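Local coordinates for protein putative acetamidase/formamidase (Yersinia enterocolitica subsp. palearctica serotype O:3, PDB 5UBU) that probably hydrolyses carbon-nitrogen bonds of linear amides such as formamide or acetamide, and binds sodium ions in the crystal, at residues Ile119-Pro124 with Glu144-Ile149; Ser10-Arg15 with Gly202-Leu207; His37-Pro42 with Ile179-Ser184; Leu28-Gln33 with Asp59-Phe64. All coordinates share one frame; numbering follows the deposited sequence.

Contact 1 (Ile119-Pro124 with Glu144-Ile149)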
loop_
_atom_site.group_PDB
_atom_site.type_symbol
_atom_site.label_atom_id
_atom_site.label_comp_id
_atom_site.label_asym_id
_atom_site.label_seq_id
_atom_site.Cartn_x
_atom_site.Cartn_y
_atom_site.Cartn_z
ATOM N N ILE B 119 19.565 10.487 22.114
ATOM C CA ILE B 119 19.826 11.072 20.796
ATOM C C ILE B 119 18.687 10.872 19.816
ATOM O O ILE B 119 18.212 9.761 19.642
ATOM C CB ILE B 119 21.062 10.414 20.145
ATOM C CG1 ILE B 119 22.310 10.643 21.013
ATOM C CG2 ILE B 119 21.341 11.016 18.769
ATOM C CD1 ILE B 119 23.520 9.809 20.598
ATOM N N CYS B 120 18.253 11.952 19.183
ATOM C CA CYS B 120 17.239 11.883 18.142
ATOM C C CYS B 120 17.959 12.379 16.899
ATOM O O CYS B 120 18.729 13.343 16.967
ATOM C CB CYS B 120 16.022 12.755 18.429
ATOM S SG CYS B 120 14.788 12.659 17.091
ATOM N N ALA B 121 17.721 11.725 15.767
ATOM C CA ALA B 121 18.394 12.103 14.532
ATOM C C ALA B 121 17.536 11.946 13.298
ATOM O O ALA B 121 16.648 11.093 13.244
ATOM C CB ALA B 121 19.665 11.273 14.372
HETATM N N MSE B 122 17.826 12.795 12.317
HETATM C CA MSE B 122 17.157 12.785 11.031
HETATM C C MSE B 122 18.210 12.273 10.102
HETATM O O MSE B 122 19.112 12.997 9.702
HETATM C CB MSE B 122 16.685 14.165 10.626
HETATM C CG MSE B 122 15.294 14.454 11.170
HETATM SE SE MSE B 122 14.918 16.387 10.906
HETATM C CE MSE B 122 14.642 16.387 8.972
ATOM N N ILE B 123 18.115 10.989 9.793
ATOM C CA ILE B 123 19.055 10.311 8.920
ATOM C C ILE B 123 18.606 10.474 7.468
ATOM O O ILE B 123 17.433 10.244 7.161
ATOM C CB ILE B 123 19.130 8.822 9.291
ATOM C CG1 ILE B 123 19.512 8.690 10.780
ATOM C CG2 ILE B 123 20.111 8.094 8.375
ATOM C CD1 ILE B 123 19.510 7.279 11.324
ATOM N N PRO B 124 19.518 10.889 6.568
ATOM C CA PRO B 124 19.095 11.038 5.176
ATOM C C PRO B 124 18.544 9.737 4.579
ATOM O O PRO B 124 19.080 8.653 4.846
ATOM C CB PRO B 124 20.378 11.463 4.462
ATOM C CG PRO B 124 21.140 12.209 5.511
ATOM C CD PRO B 124 20.859 11.465 6.790
ATOM N N GLU B 144 20.076 17.040 7.565
ATOM C CA GLU B 144 20.723 16.087 8.414
ATOM C C GLU B 144 20.856 16.704 9.807
ATOM O O GLU B 144 21.700 17.548 10.028
ATOM C CB GLU B 144 22.048 15.760 7.733
ATOM C CG GLU B 144 22.721 14.497 8.191
ATOM C CD GLU B 144 23.675 13.925 7.144
ATOM O OE1 GLU B 144 24.210 12.836 7.411
ATOM O OE2 GLU B 144 23.875 14.529 6.065
ATOM N N LYS B 145 19.972 16.306 10.721
ATOM C CA LYS B 145 19.955 16.818 12.101
ATOM C C LYS B 145 20.224 15.788 13.199
ATOM O O LYS B 145 19.943 14.602 13.050
ATOM C CB LYS B 145 18.624 17.522 12.410
ATOM C CG LYS B 145 18.609 19.032 12.251
ATOM C CD LYS B 145 18.821 19.538 10.839
ATOM C CE LYS B 145 19.138 21.038 10.867
ATOM N NZ LYS B 145 18.136 21.852 11.617
ATOM N N VAL B 146 20.749 16.294 14.311
ATOM C CA VAL B 146 21.058 15.511 15.500
ATOM C C VAL B 146 20.743 16.350 16.738
ATOM O O VAL B 146 21.097 17.535 16.812
ATOM C CB VAL B 146 22.559 15.116 15.563
ATOM C CG1 VAL B 146 22.884 14.395 16.865
ATOM C CG2 VAL B 146 22.930 14.253 14.367
ATOM N N ARG B 147 20.081 15.728 17.705
ATOM C CA ARG B 147 19.749 16.375 18.961
ATOM C C ARG B 147 20.304 15.533 20.100
ATOM O O ARG B 147 20.016 14.351 20.169
ATOM C CB ARG B 147 18.249 16.505 19.117
ATOM C CG ARG B 147 17.567 17.499 18.195
ATOM C CD ARG B 147 18.013 18.949 18.418
ATOM N NE ARG B 147 18.345 19.217 19.819
ATOM C CZ ARG B 147 17.476 19.452 20.805
ATOM N NH1 ARG B 147 16.166 19.448 20.596
ATOM N NH2 ARG B 147 17.926 19.689 22.036
HETATM N N MSE B 148 21.116 16.145 20.966
HETATM C CA MSE B 148 21.699 15.483 22.137
HETATM C C MSE B 148 20.810 15.955 23.249
HETATM O O MSE B 148 20.827 17.116 23.614
HETATM C CB MSE B 148 23.113 15.945 22.409
HETATM C CG MSE B 148 24.089 15.486 21.335
HETATM SE SE MSE B 148 24.573 13.639 21.769
HETATM C CE MSE B 148 25.698 13.847 23.363
ATOM N N ILE B 149 20.001 15.057 23.784
ATOM C CA ILE B 149 19.058 15.389 24.831
ATOM C C ILE B 149 19.490 14.833 26.175
ATOM O O ILE B 149 19.727 13.643 26.325
ATOM C CB ILE B 149 17.645 14.815 24.512
ATOM C CG1 ILE B 149 17.207 15.153 23.082
ATOM C CG2 ILE B 149 16.633 15.255 25.561
ATOM C CD1 ILE B 149 17.439 16.589 22.706
#

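Contact 2 (Ser10-Arg15 with Gly202-Leu207)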
loop_
_atom_site.group_PDB
_atom_site.type_symbol
_atom_site.label_atom_id
_atom_site.label_comp_id
_atom_site.label_asym_id
_atom_site.label_seq_id
_atom_site.Cartn_x
_atom_site.Cartn_y
_atom_site.Cartn_z
ATOM N N SER B 10 -1.710 -12.920 35.067
ATOM C CA SER B 10 -1.006 -12.897 33.771
ATOM C C SER B 10 -0.778 -14.305 33.230
ATOM O O SER B 10 -0.724 -15.271 33.988
ATOM C CB SER B 10 0.346 -12.171 33.870
ATOM O OG SER B 10 1.263 -12.890 34.678
ATOM N N ILE B 11 -0.641 -14.402 31.911
ATOM C CA ILE B 11 -0.424 -15.683 31.247
ATOM C C ILE B 11 0.945 -16.234 31.643
ATOM O O ILE B 11 1.109 -17.441 31.816
ATOM C CB ILE B 11 -0.590 -15.558 29.715
ATOM C CG1 ILE B 11 -2.019 -15.077 29.394
ATOM C CG2 ILE B 11 -0.315 -16.886 29.029
ATOM C CD1 ILE B 11 -2.300 -14.814 27.931
HETATM N N MSE B 12 1.910 -15.340 31.818
HETATM C CA MSE B 12 3.260 -15.740 32.212
HETATM C C MSE B 12 3.296 -16.416 33.557
HETATM O O MSE B 12 3.981 -17.417 33.731
HETATM C CB MSE B 12 4.141 -14.495 32.286
HETATM C CG MSE B 12 5.579 -14.803 32.680
HETATM SE SE MSE B 12 6.430 -13.079 33.081
HETATM C CE MSE B 12 8.301 -13.642 33.263
ATOM N N VAL B 13 2.582 -15.863 34.526
ATOM C CA VAL B 13 2.568 -16.435 35.865
ATOM C C VAL B 13 1.719 -17.703 35.919
ATOM O O VAL B 13 2.107 -18.673 36.569
ATOM C CB VAL B 13 2.120 -15.392 36.909
ATOM C CG1 VAL B 13 1.953 -16.013 38.295
ATOM C CG2 VAL B 13 3.131 -14.248 36.952
ATOM N N LYS B 14 0.583 -17.708 35.225
ATOM C CA LYS B 14 -0.297 -18.883 35.229
ATOM C C LYS B 14 0.197 -20.077 34.426
ATOM O O LYS B 14 -0.158 -21.207 34.749
ATOM C CB LYS B 14 -1.731 -18.536 34.799
ATOM C CG LYS B 14 -2.525 -17.826 35.888
ATOM C CD LYS B 14 -4.027 -17.852 35.631
ATOM C CE LYS B 14 -4.767 -17.732 36.960
ATOM N NZ LYS B 14 -6.254 -17.716 36.848
ATOM N N ARG B 15 1.002 -19.833 33.396
ATOM C CA ARG B 15 1.496 -20.926 32.551
ATOM C C ARG B 15 3.011 -21.053 32.466
ATOM O O ARG B 15 3.510 -22.045 31.938
ATOM C CB ARG B 15 0.921 -20.785 31.147
ATOM C CG ARG B 15 -0.601 -20.821 31.091
ATOM C CD ARG B 15 -1.084 -20.700 29.661
ATOM N NE ARG B 15 -0.680 -21.849 28.850
ATOM C CZ ARG B 15 -0.900 -21.969 27.543
ATOM N NH1 ARG B 15 -0.495 -23.066 26.902
ATOM N NH2 ARG B 15 -1.517 -20.995 26.870
ATOM N N GLY B 202 6.534 -2.800 33.134
ATOM C CA GLY B 202 5.151 -3.177 33.413
ATOM C C GLY B 202 4.471 -3.933 32.286
ATOM O O GLY B 202 3.262 -4.149 32.342
ATOM N N SER B 203 5.239 -4.343 31.268
ATOM C CA SER B 203 4.686 -5.089 30.142
ATOM C C SER B 203 5.347 -6.459 30.050
ATOM O O SER B 203 6.496 -6.627 30.444
ATOM C CB SER B 203 4.919 -4.347 28.824
ATOM O OG SER B 203 6.290 -4.380 28.421
ATOM N N ILE B 204 4.603 -7.421 29.512
ATOM C CA ILE B 204 5.080 -8.782 29.306
ATOM C C ILE B 204 4.902 -9.040 27.827
ATOM O O ILE B 204 3.785 -8.978 27.337
ATOM C CB ILE B 204 4.255 -9.829 30.087
ATOM C CG1 ILE B 204 4.200 -9.487 31.579
ATOM C CG2 ILE B 204 4.848 -11.222 29.886
ATOM C CD1 ILE B 204 3.290 -10.401 32.393
ATOM N N THR B 205 5.988 -9.316 27.115
ATOM C CA THR B 205 5.909 -9.593 25.680
ATOM C C THR B 205 6.069 -11.104 25.461
ATOM O O THR B 205 6.971 -11.729 26.030
ATOM C CB THR B 205 6.984 -8.819 24.887
ATOM O OG1 THR B 205 6.825 -7.417 25.103
ATOM C CG2 THR B 205 6.866 -9.093 23.399
ATOM N N TYR B 206 5.180 -11.673 24.641
ATOM C CA TYR B 206 5.191 -13.102 24.317
ATOM C C TYR B 206 5.720 -13.291 22.902
ATOM O O TYR B 206 5.154 -12.756 21.962
ATOM C CB TYR B 206 3.787 -13.681 24.461
ATOM C CG TYR B 206 3.226 -13.496 25.856
ATOM C CD1 TYR B 206 3.716 -14.239 26.922
ATOM C CD2 TYR B 206 2.202 -12.592 26.109
ATOM C CE1 TYR B 206 3.216 -14.079 28.207
ATOM C CE2 TYR B 206 1.691 -12.429 27.391
ATOM C CZ TYR B 206 2.204 -13.177 28.438
ATOM O OH TYR B 206 1.714 -13.035 29.713
ATOM N N LEU B 207 6.809 -14.044 22.765
ATOM C CA LEU B 207 7.463 -14.281 21.472
ATOM C C LEU B 207 7.478 -15.772 21.110
ATOM O O LEU B 207 7.869 -16.596 21.933
ATOM C CB LEU B 207 8.902 -13.770 21.540
ATOM C CG LEU B 207 9.059 -12.263 21.803
ATOM C CD1 LEU B 207 10.502 -11.894 22.133
ATOM C CD2 LEU B 207 8.564 -11.455 20.609
#

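Contact 3 (His37-Pro42 with Ile179-Ser184)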
loop_
_atom_site.group_PDB
_atom_site.type_symbol
_atom_site.label_atom_id
_atom_site.label_comp_id
_atom_site.label_asym_id
_atom_site.label_seq_id
_atom_site.Cartn_x
_atom_site.Cartn_y
_atom_site.Cartn_z
ATOM N N HIS B 37 25.191 -7.675 17.963
ATOM C CA HIS B 37 24.800 -8.132 16.620
ATOM C C HIS B 37 23.818 -7.248 15.894
ATOM O O HIS B 37 22.946 -6.626 16.507
ATOM C CB HIS B 37 24.227 -9.555 16.669
ATOM C CG HIS B 37 25.122 -10.542 17.350
ATOM N ND1 HIS B 37 24.871 -11.006 18.624
ATOM C CD2 HIS B 37 26.284 -11.124 16.957
ATOM C CE1 HIS B 37 25.826 -11.850 18.976
ATOM N NE2 HIS B 37 26.695 -11.936 17.984
ATOM N N TYR B 38 23.973 -7.233 14.570
ATOM C CA TYR B 38 23.117 -6.479 13.655
ATOM C C TYR B 38 22.207 -7.397 12.823
ATOM O O TYR B 38 21.528 -6.934 11.899
ATOM C CB TYR B 38 23.962 -5.545 12.777
ATOM C CG TYR B 38 24.535 -4.399 13.576
ATOM C CD1 TYR B 38 23.807 -3.219 13.741
ATOM C CD2 TYR B 38 25.787 -4.493 14.188
ATOM C CE1 TYR B 38 24.311 -2.159 14.479
ATOM C CE2 TYR B 38 26.298 -3.433 14.923
ATOM C CZ TYR B 38 25.550 -2.268 15.067
ATOM O OH TYR B 38 26.032 -1.208 15.796
ATOM N N THR B 39 22.213 -8.693 13.150
ATOM C CA THR B 39 21.341 -9.676 12.505
ATOM C C THR B 39 20.878 -10.638 13.606
ATOM O O THR B 39 21.648 -10.995 14.496
ATOM C CB THR B 39 21.996 -10.397 11.300
ATOM O OG1 THR B 39 20.996 -11.133 10.585
ATOM C CG2 THR B 39 23.125 -11.327 11.734
ATOM N N ILE B 40 19.608 -11.022 13.545
ATOM C CA ILE B 40 18.969 -11.892 14.537
ATOM C C ILE B 40 18.622 -13.246 13.927
ATOM O O ILE B 40 17.722 -13.349 13.098
ATOM C CB ILE B 40 17.720 -11.181 15.079
ATOM C CG1 ILE B 40 18.170 -9.910 15.814
ATOM C CG2 ILE B 40 16.913 -12.102 15.988
ATOM C CD1 ILE B 40 17.066 -8.913 16.092
ATOM N N GLY B 41 19.348 -14.277 14.356
ATOM C CA GLY B 41 19.154 -15.630 13.841
ATOM C C GLY B 41 19.811 -16.701 14.708
ATOM O O GLY B 41 20.244 -16.431 15.829
ATOM N N PRO B 42 19.886 -17.929 14.183
ATOM C CA PRO B 42 20.456 -19.067 14.896
ATOM C C PRO B 42 21.963 -19.296 14.721
ATOM O O PRO B 42 22.476 -20.293 15.216
ATOM C CB PRO B 42 19.693 -20.245 14.265
ATOM C CG PRO B 42 19.514 -19.829 12.844
ATOM C CD PRO B 42 19.295 -18.340 12.890
ATOM N N ILE B 179 15.560 -20.759 10.627
ATOM C CA ILE B 179 16.779 -20.794 9.781
ATOM C C ILE B 179 17.226 -19.442 9.243
ATOM O O ILE B 179 18.383 -19.298 8.873
ATOM C CB ILE B 179 16.640 -21.783 8.591
ATOM C CG1 ILE B 179 15.548 -21.338 7.599
ATOM C CG2 ILE B 179 16.373 -23.192 9.111
ATOM C CD1 ILE B 179 15.500 -22.180 6.342
ATOM N N ASP B 180 16.324 -18.467 9.187
ATOM C CA ASP B 180 16.679 -17.133 8.696
ATOM C C ASP B 180 17.415 -16.318 9.737
ATOM O O ASP B 180 17.394 -16.638 10.919
ATOM C CB ASP B 180 15.422 -16.346 8.276
ATOM C CG ASP B 180 14.765 -16.889 7.023
ATOM O OD1 ASP B 180 15.306 -17.844 6.410
ATOM O OD2 ASP B 180 13.697 -16.344 6.656
ATOM N N SER B 181 18.076 -15.262 9.265
ATOM C CA SER B 181 18.774 -14.320 10.131
ATOM C C SER B 181 18.345 -12.958 9.586
ATOM O O SER B 181 18.793 -12.539 8.512
ATOM C CB SER B 181 20.285 -14.524 10.106
ATOM O OG SER B 181 20.900 -13.788 11.152
ATOM N N ILE B 182 17.447 -12.305 10.323
ATOM C CA ILE B 182 16.849 -11.020 9.936
ATOM C C ILE B 182 17.611 -9.851 10.546
ATOM O O ILE B 182 17.977 -9.910 11.717
ATOM C CB ILE B 182 15.371 -10.992 10.404
ATOM C CG1 ILE B 182 14.615 -12.180 9.778
ATOM C CG2 ILE B 182 14.697 -9.681 10.026
ATOM C CD1 ILE B 182 13.198 -12.393 10.288
ATOM N N ASN B 183 17.834 -8.779 9.784
ATOM C CA ASN B 183 18.593 -7.648 10.340
ATOM C C ASN B 183 17.900 -7.008 11.548
ATOM O O ASN B 183 16.688 -7.148 11.742
ATOM C CB ASN B 183 19.025 -6.608 9.276
ATOM C CG ASN B 183 17.868 -5.869 8.637
ATOM O OD1 ASN B 183 16.943 -5.423 9.308
ATOM N ND2 ASN B 183 17.970 -5.656 7.336
ATOM N N SER B 184 18.700 -6.321 12.354
ATOM C CA SER B 184 18.226 -5.673 13.572
ATOM C C SER B 184 17.351 -4.446 13.333
ATOM O O SER B 184 16.875 -3.837 14.293
ATOM C CB SER B 184 19.428 -5.290 14.439
ATOM O OG SER B 184 20.307 -4.433 13.727
#

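Contact 4 (Leu28-Gln33 with Asp59-Phe64)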
loop_
_atom_site.group_PDB
_atom_site.type_symbol
_atom_site.label_atom_id
_atom_site.label_comp_id
_atom_site.label_asym_id
_atom_site.label_seq_id
_atom_site.Cartn_x
_atom_site.Cartn_y
_atom_site.Cartn_z
ATOM N N LEU B 28 24.197 -9.037 32.165
ATOM C CA LEU B 28 24.676 -9.072 30.778
ATOM C C LEU B 28 25.373 -7.753 30.446
ATOM O O LEU B 28 24.810 -6.875 29.808
ATOM C CB LEU B 28 23.535 -9.398 29.795
ATOM C CG LEU B 28 23.871 -9.462 28.294
ATOM C CD1 LEU B 28 25.109 -10.299 28.005
ATOM C CD2 LEU B 28 22.683 -9.990 27.510
ATOM N N THR B 29 26.611 -7.638 30.908
ATOM C CA THR B 29 27.432 -6.462 30.675
ATOM C C THR B 29 28.007 -6.498 29.261
ATOM O O THR B 29 27.856 -7.486 28.546
ATOM C CB THR B 29 28.621 -6.423 31.660
ATOM O OG1 THR B 29 29.452 -7.573 31.463
ATOM C CG2 THR B 29 28.151 -6.407 33.100
ATOM N N GLU B 30 28.669 -5.417 28.867
ATOM C CA GLU B 30 29.310 -5.346 27.561
ATOM C C GLU B 30 30.455 -6.365 27.452
ATOM O O GLU B 30 30.733 -6.880 26.375
ATOM C CB GLU B 30 29.842 -3.933 27.320
ATOM C CG GLU B 30 28.751 -2.888 27.160
ATOM C CD GLU B 30 29.311 -1.481 27.096
ATOM O OE1 GLU B 30 29.943 -1.086 28.095
ATOM O OE2 GLU B 30 29.097 -0.767 26.096
ATOM N N GLU B 31 31.104 -6.655 28.584
ATOM C CA GLU B 31 32.223 -7.604 28.636
ATOM C C GLU B 31 31.693 -9.030 28.401
ATOM O O GLU B 31 32.373 -9.848 27.792
ATOM C CB GLU B 31 32.968 -7.458 29.978
ATOM C CG GLU B 31 34.462 -7.805 29.995
ATOM C CD GLU B 31 34.813 -9.282 30.106
ATOM O OE1 GLU B 31 36.029 -9.580 30.083
ATOM O OE2 GLU B 31 33.904 -10.146 30.234
HETATM N N MSE B 32 30.475 -9.311 28.867
HETATM C CA MSE B 32 29.858 -10.631 28.672
HETATM C C MSE B 32 29.365 -10.773 27.256
HETATM O O MSE B 32 29.490 -11.840 26.652
HETATM C CB MSE B 32 28.673 -10.850 29.613
HETATM C CG MSE B 32 28.164 -12.300 29.562
HETATM SE SE MSE B 32 26.614 -12.566 30.769
HETATM C CE MSE B 32 27.587 -12.886 32.456
ATOM N N GLN B 33 28.790 -9.696 26.727
ATOM C CA GLN B 33 28.267 -9.679 25.365
ATOM C C GLN B 33 29.363 -9.853 24.297
ATOM O O GLN B 33 29.149 -10.542 23.304
ATOM C CB GLN B 33 27.487 -8.377 25.116
ATOM C CG GLN B 33 26.872 -8.251 23.726
ATOM C CD GLN B 33 25.830 -9.318 23.435
ATOM O OE1 GLN B 33 25.017 -9.666 24.300
ATOM N NE2 GLN B 33 25.814 -9.808 22.197
ATOM N N ASP B 59 22.935 -4.310 29.920
ATOM C CA ASP B 59 23.571 -3.017 29.680
ATOM C C ASP B 59 23.509 -2.784 28.166
ATOM O O ASP B 59 24.451 -3.092 27.440
ATOM C CB ASP B 59 25.029 -3.009 30.159
ATOM C CG ASP B 59 25.163 -3.088 31.685
ATOM O OD1 ASP B 59 24.160 -2.874 32.402
ATOM O OD2 ASP B 59 26.293 -3.337 32.170
ATOM N N THR B 60 22.389 -2.247 27.692
ATOM C CA THR B 60 22.195 -2.011 26.257
ATOM C C THR B 60 22.959 -0.805 25.720
ATOM O O THR B 60 23.311 0.099 26.463
ATOM C CB THR B 60 20.706 -1.771 25.906
ATOM O OG1 THR B 60 20.257 -0.537 26.476
ATOM C CG2 THR B 60 19.832 -2.909 26.393
ATOM N N ARG B 61 23.204 -0.822 24.416
ATOM C CA ARG B 61 23.855 0.268 23.709
ATOM C C ARG B 61 22.792 0.971 22.868
ATOM O O ARG B 61 21.790 0.361 22.496
ATOM C CB ARG B 61 24.993 -0.247 22.826
ATOM C CG ARG B 61 26.210 -0.661 23.616
ATOM C CD ARG B 61 27.351 -1.090 22.697
ATOM N NE ARG B 61 28.573 -1.355 23.464
ATOM C CZ ARG B 61 29.716 -1.816 22.952
ATOM N NH1 ARG B 61 30.758 -2.022 23.746
ATOM N NH2 ARG B 61 29.823 -2.086 21.656
ATOM N N ASP B 62 23.013 2.252 22.563
ATOM C CA ASP B 62 22.039 3.003 21.782
ATOM C C ASP B 62 21.987 2.486 20.341
ATOM O O ASP B 62 22.832 1.700 19.925
ATOM C CB ASP B 62 22.284 4.531 21.865
ATOM C CG ASP B 62 23.531 5.011 21.091
ATOM O OD1 ASP B 62 24.029 4.294 20.199
ATOM O OD2 ASP B 62 23.993 6.161 21.339
ATOM N N ALA B 63 20.998 2.945 19.590
ATOM C CA ALA B 63 20.813 2.531 18.199
ATOM C C ALA B 63 22.002 2.791 17.265
ATOM O O ALA B 63 22.127 2.125 16.232
ATOM C CB ALA B 63 19.579 3.202 17.632
ATOM N N PHE B 64 22.865 3.733 17.626
ATOM C CA PHE B 64 24.026 4.090 16.801
ATOM C C PHE B 64 25.333 3.490 17.329
ATOM O O PHE B 64 26.404 3.746 16.782
ATOM C CB PHE B 64 24.145 5.623 16.734
ATOM C CG PHE B 64 22.823 6.319 16.528
ATOM C CD1 PHE B 64 22.138 6.184 15.319
ATOM C CD2 PHE B 64 22.250 7.091 17.542
ATOM C CE1 PHE B 64 20.912 6.812 15.126
ATOM C CE2 PHE B 64 21.031 7.711 17.345
ATOM C CZ PHE B 64 20.357 7.570 16.140
HETATM O O HOH W 1 25.801 -5.569 27.296
HETATM O O HOH W 2 29.056 -3.179 30.409
#

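Contact 1 (Ile119-Pro124 with Glu144-Ile149)
Ile-119 and Met-148 form the apolar centre, their side chains side by side and pointing the same way. CG1 of Ile-119 lies 3.8 Å from SE of Met-148, a selenomethionine. With chi1 of Ile-119 at -61°, CG1 lies beside the backbone N, while CG2 lies beside the carbonyl carbon and meets CG1 of Val-146 at 4.2 Å. Ala-121 lies on the same face and faces Val-146 in a non-hydrogen-bonded pair. Phe-64 covers Ile-119 there, and Pro-75 of helix 75-78 touches Val-146.

The backbones make an antiparallel pair, strand 145-151 against strand 117-122, which is outermost in its four-stranded antiparallel sheet within this chain. The axes of segments 119-122 and 145-149 approach to 4.7 Å, their directions 172° apart. Cys-120 and Arg-147 are a hydrogen-bonded pair. Arg-147 N reaches Cys-120 O at 2.8 Å, and Cys-120 N reaches Arg-147 O at 3.1 Å. Met-122 N also donates to Lys-145 O at 2.9 Å.

Cys-120, Met-122, Lys-145 and Arg-147 occupy the other face. A second subunit packs on it, with its Trp-297 on Met-122 and its Met-301 on Lys-145 and Arg-147. The Arg-147 chain bends at chi2 and chi3, and its guanidinium leads away. NE makes a salt bridge with Glu-71, NH2 donates to Trp-158 O, and the group makes a cation-pi contact with the Trp-158 ring.

At the polar end the extended Glu-144 crosses the Pro-124 ring at about a right angle. Glu-144 CD comes to 3.5 Å from Pro-124 CG, while Glu-144 OE1 accepts a hydrogen bond from Ser-76 N.

Contact 2 (Ser10-Arg15 with Gly202-Leu207)
Ser-10 and Met-12 close on Ile-204 from the start of helix 11-15. CD1 of Ile-204 lies 3.7 Å from CB of Ser-10. CG2 of Ile-204 lies 4.0 Å from SE of Met-12, a selenomethionine. Met-12 has CG anti to the backbone N (chi1 -180°), and its extended chain carries SE across Ile-204 at a slant. Tyr-206 supplies the rest of this close part. Its OH is 3.4 Å from CB of Ile-11. It also accepts a weak, bent bond of 3.1 Å from Met-12 N, which approaches at the ring edge near its plane. The stronger polar partner of Tyr-206 OH is Glu-259.

Ser-10 is the N-cap of the helix. Its OG accepts from Val-13 N at 3.3 Å and is also hydrogen-bonded to Leu-7 O.

The end of the helix is looser. Lys-14 and Arg-15 are exposed and do not touch 202-207. Lys-14 pairs with Glu-9. Arg-15 makes a cation-pi contact with Trp-251, which also packs edge-to-face with Tyr-206.

The helix thus lies over one face of the large mixed sheet. Strand 203-208 runs there between strands 101-111 and 257-260, while Met-12 touches Ala-103 and Ile-11 touches Ile-248 of strand 239-248.

Contact 3 (His37-Pro42 with Ile179-Ser184)
Tyr-38 O takes a hydrogen bond of 2.9 Å from Ser-184 N. The Tyr-38 ring passes Ser-184, with CD1 3.7 Å from OG, while its own hydroxyl is hydrogen-bonded to Glu-65. Ser-184 OG is hydrogen-bonded to Leu-84 O, and the side chain of Ser-184 is about 9 Å from a bound sodium ion.

Thr-39 comes next and forms a non-hydrogen-bonded antiparallel pair with Asn-183. Thr-39 OG1 is anti to the backbone N (chi1 -169°), where it accepts from Ser-181 OG at 2.7 Å. The same OG1 is hydrogen-bonded to Asp-180 of a third subunit, and the reciprocal bond joins Asp-180 to Thr-39 of that subunit.

Ile-40 forms the hydrogen-bonded pair with Ile-182. Ile-40 N reaches Ile-182 O at 2.7 Å, and Ile-182 N returns a bond of 3.0 Å to Ile-40 O. Gly-41 has no side chain, and its CA comes to 3.6 Å from Asp-180 O. Pro-42 then lays CD 3.2 Å from that same oxygen, Asp-180 O.

Together, strands 39-40 and 182-183 make a short two-stranded antiparallel sheet. It lies at a subunit interface of the four-chain assembly, where the reciprocal Thr-39 and Asp-180 bonds join two copies.

Contact 4 (Leu28-Gln33 with Asp59-Phe64)
Glu-30 and Arg-61 form the salt bridge of this contact, and one oxygen carries it. Arg-61 NE gives OE2 of Glu-30 a bond of 2.7 Å at 160°. Arg-61 NH1 adds a weak, bent bond of 3.1 Å to Glu-30 OE2. The oxygen lies at the guanidinium edge, near its plane, and NE meets it on its anti side. The carboxylate and guanidinium planes stand 90° apart.

Next to the bridge, Asp-59 N donates to Leu-28 O at 3.2 Å, at the end of the parallel pairing of strands 25-28 and 55-59. One water donates to both Leu-28 O and Asp-59 O. A second water, between the two acidic side chains, accepts from Glu-30 N at 2.7 Å and donates to Glu-30 OE1 and Asp-59 OD2.

Further out, Thr-29 is the N-cap of helix 30-33. Its OG1, placed between the backbone N and the carbonyl carbon (chi1 61°), accepts from Met-32 N at 3.3 Å. Glu-30 OE1 has a long, weak ion pair with Arg-112.

Arg-61 is held by Glu-30 along its NE/NH1 edge and by Glu-65 at NH2, which should limit its rotation. The arginine charges probably ease the closeness of Glu-30 and Asp-59.

In the fold
Contacts 2 and 4 meet the same large mixed sheet, contact 2 through strand 203-208 and contact 4 at the ends of strands 25-28 and 55-59. Contacts 1 and 3 belong to two smaller antiparallel sheets, and each adjoins another subunit. Along the chain, contact 2 encloses all the others. Contact 4 closes before contact 1 opens, contact 1 is nested inside contact 3, and contacts 3 and 4 cross. The loop 59-64 packs against strand 117-122. Centres of contacts 1 and 2 are 35 Å apart. Side chains of Ile-119 and Ser-184 are about 9 Å, and that of Arg-61 about 11 Å, from a sodium ion. Contacts 1, 3 and 4 thus lie near the sodium sites of Asn-193, Asp-195, Asp-220, His-222 and Glu-236.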